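Side-chain contact in ribulose bisphosphate carboxylase (Hyperthermus butylicus DSM 5456, PDB 6HUN), which probably catalyses the addition of carbon dioxide and water to ribulose 1,5-bisphosphate, giving two molecules of 3-phosphoglycerate, in archaeal AMP degradation: residues V30-K35 with S54-A59. Residues are numbered along the deposited sequence; the frame is centred on the assembly and turned at random.
Sequences VDESYK and SIKDAA
Lys56 reaches from the first turn of helix 55-65 to Val30 and Glu32 of the loop that leads into strand 41-49, and the pairing illustrates how one long side chain can serve a nonpolar and a charged neighbour at once. With CG of Lys56 anti to its carbonyl carbon (chi1 -77°), the chain runs out from the helix and bends at its last torsion, which brings the ammonium group to the carboxylate. Val30 supplies the nonpolar part through CG1, which lies 4.0 Å from Lys56 CE, the two side chains crossing at about a right angle. Its other methyl, CG2, is set against the helix backbone, 3.6 Å from Lys56 O. Glu32, extended beyond CG, also meets the lysine nearly perpendicularly and forms a salt bridge through OE1, although the position of that oxygen is less certain and the exact length of the bond is doubtful. Phe91 of strand 87-93 touches both Val30 and Glu32 and makes a cation-pi contact with Lys56. Cutting Lys56 back to an alanine is likely to leave the Glu32 carboxylate without this countercharge and Val30 CG1 without its aliphatic neighbour. In the loop, Asp31 OD1 accepts from Ser33 N in an Asx turn, and from Ser33 OG through its syn lone pair, within a type I beta turn. Ser54 OG N-caps the helix by accepting from Asp57 N at 3.1 Å. Methyl packing and a salt bridge thus join loop to helix at the surface, away from the annotated sites, in the Rubisco large-chain N-terminal domain with its mixed sheet.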
loop_
_atom_site.group_PDB
_atom_site.type_symbol
_atom_site.label_atom_id
_atom_site.label_comp_id
_atom_site.label_asym_id
_atom_site.label_seq_id
_atom_site.Cartn_x
_atom_site.Cartn_y
_atom_site.Cartn_z
ATOM N N VAL A 30 -1.423 -17.848 23.519
ATOM C CA VAL A 30 -0.750 -17.006 24.498
ATOM C C VAL A 30 0.043 -17.920 25.414
ATOM O O VAL A 30 -0.429 -19.010 25.740
ATOM C CB VAL A 30 -1.765 -16.176 25.305
ATOM C CG1 VAL A 30 -1.061 -15.199 26.203
ATOM C CG2 VAL A 30 -2.704 -15.430 24.362
ATOM N N ASP A 31 1.243 -17.483 25.822
ATOM C CA ASP A 31 2.127 -18.294 26.670
ATOM C C ASP A 31 3.258 -17.456 27.228
ATOM O O ASP A 31 4.329 -17.392 26.627
ATOM C CB ASP A 31 2.705 -19.451 25.873
ATOM C CG ASP A 31 3.534 -20.414 26.730
ATOM O OD1 ASP A 31 3.884 -20.070 27.882
ATOM O OD2 ASP A 31 3.815 -21.524 26.230
ATOM N N GLU A 32 3.040 -16.804 28.359
ATOM C CA GLU A 32 4.049 -15.874 28.851
ATOM C C GLU A 32 5.284 -16.560 29.414
ATOM O O GLU A 32 6.201 -15.873 29.892
ATOM C CB GLU A 32 3.439 -14.969 29.907
ATOM C CG GLU A 32 2.283 -14.141 29.411
ATOM C CD GLU A 32 1.708 -13.349 30.543
ATOM O OE1 GLU A 32 0.572 -13.657 30.973
ATOM O OE2 GLU A 32 2.436 -12.460 31.053
ATOM N N SER A 33 5.341 -17.883 29.378
ATOM C CA SER A 33 6.533 -18.607 29.781
ATOM C C SER A 33 7.374 -18.999 28.583
ATOM O O SER A 33 8.435 -19.604 28.749
ATOM C CB SER A 33 6.158 -19.853 30.596
ATOM O OG SER A 33 5.683 -20.866 29.729
ATOM N N TYR A 34 6.938 -18.653 27.383
ATOM C CA TYR A 34 7.688 -19.039 26.205
ATOM C C TYR A 34 8.876 -18.098 26.001
ATOM O O TYR A 34 8.836 -16.900 26.336
ATOM C CB TYR A 34 6.758 -19.044 24.990
ATOM C CG TYR A 34 7.347 -19.488 23.681
ATOM C CD1 TYR A 34 7.681 -20.807 23.447
ATOM C CD2 TYR A 34 7.512 -18.569 22.639
ATOM C CE1 TYR A 34 8.197 -21.198 22.220
ATOM C CE2 TYR A 34 8.021 -18.945 21.430
ATOM C CZ TYR A 34 8.356 -20.248 21.206
ATOM O OH TYR A 34 8.873 -20.591 19.973
ATOM N N LYS A 35 9.956 -18.665 25.473
ATOM C CA LYS A 35 11.171 -17.923 25.145
ATOM C C LYS A 35 11.497 -18.261 23.692
ATOM O O LYS A 35 11.973 -19.367 23.395
ATOM C CB LYS A 35 12.328 -18.285 26.077
ATOM C CG LYS A 35 12.005 -18.198 27.584
ATOM C CD LYS A 35 11.862 -16.731 28.029
ATOM C CE LYS A 35 11.435 -16.594 29.497
ATOM N NZ LYS A 35 12.466 -17.081 30.474
ATOM N N SER A 54 -10.225 -8.414 26.919
ATOM C CA SER A 54 -8.976 -8.376 27.681
ATOM C C SER A 54 -7.766 -8.401 26.740
ATOM O O SER A 54 -7.861 -8.826 25.583
ATOM C CB SER A 54 -8.890 -9.547 28.653
ATOM O OG SER A 54 -8.455 -10.719 27.977
ATOM N N ILE A 55 -6.617 -7.914 27.240
ATOM C CA ILE A 55 -5.420 -7.846 26.393
ATOM C C ILE A 55 -4.978 -9.241 25.991
ATOM O O ILE A 55 -4.531 -9.479 24.853
ATOM C CB ILE A 55 -4.274 -7.060 27.074
ATOM C CG1 ILE A 55 -3.060 -6.984 26.159
ATOM C CG2 ILE A 55 -3.809 -7.722 28.383
ATOM C CD1 ILE A 55 -3.403 -6.378 24.737
ATOM N N LYS A 56 -5.117 -10.199 26.902
ATOM C CA LYS A 56 -4.745 -11.558 26.559
ATOM C C LYS A 56 -5.632 -12.097 25.456
ATOM O O LYS A 56 -5.146 -12.794 24.559
ATOM C CB LYS A 56 -4.824 -12.434 27.797
ATOM C CG LYS A 56 -3.649 -12.201 28.668
ATOM C CD LYS A 56 -3.414 -13.469 29.424
ATOM C CE LYS A 56 -1.975 -13.611 29.723
ATOM N NZ LYS A 56 -1.401 -12.315 30.203
ATOM N N ASP A 57 -6.936 -11.802 25.524
ATOM C CA ASP A 57 -7.860 -12.192 24.460
ATOM C C ASP A 57 -7.475 -11.529 23.131
ATOM O O ASP A 57 -7.379 -12.197 22.091
ATOM C CB ASP A 57 -9.278 -11.809 24.863
ATOM C CG ASP A 57 -10.342 -12.397 23.943
ATOM O OD1 ASP A 57 -9.987 -12.963 22.890
ATOM O OD2 ASP A 57 -11.551 -12.302 24.288
ATOM N N ALA A 58 -7.279 -10.203 23.145
ATOM C CA ALA A 58 -6.895 -9.507 21.916
ATOM C C ALA A 58 -5.614 -10.097 21.356
ATOM O O ALA A 58 -5.512 -10.345 20.156
ATOM C CB ALA A 58 -6.725 -8.015 22.187
ATOM N N ALA A 59 -4.657 -10.420 22.242
ATOM C CA ALA A 59 -3.346 -10.870 21.790
ATOM C C ALA A 59 -3.416 -12.256 21.163
ATOM O O ALA A 59 -2.716 -12.524 20.182
ATOM C CB ALA A 59 -2.335 -10.853 22.943
#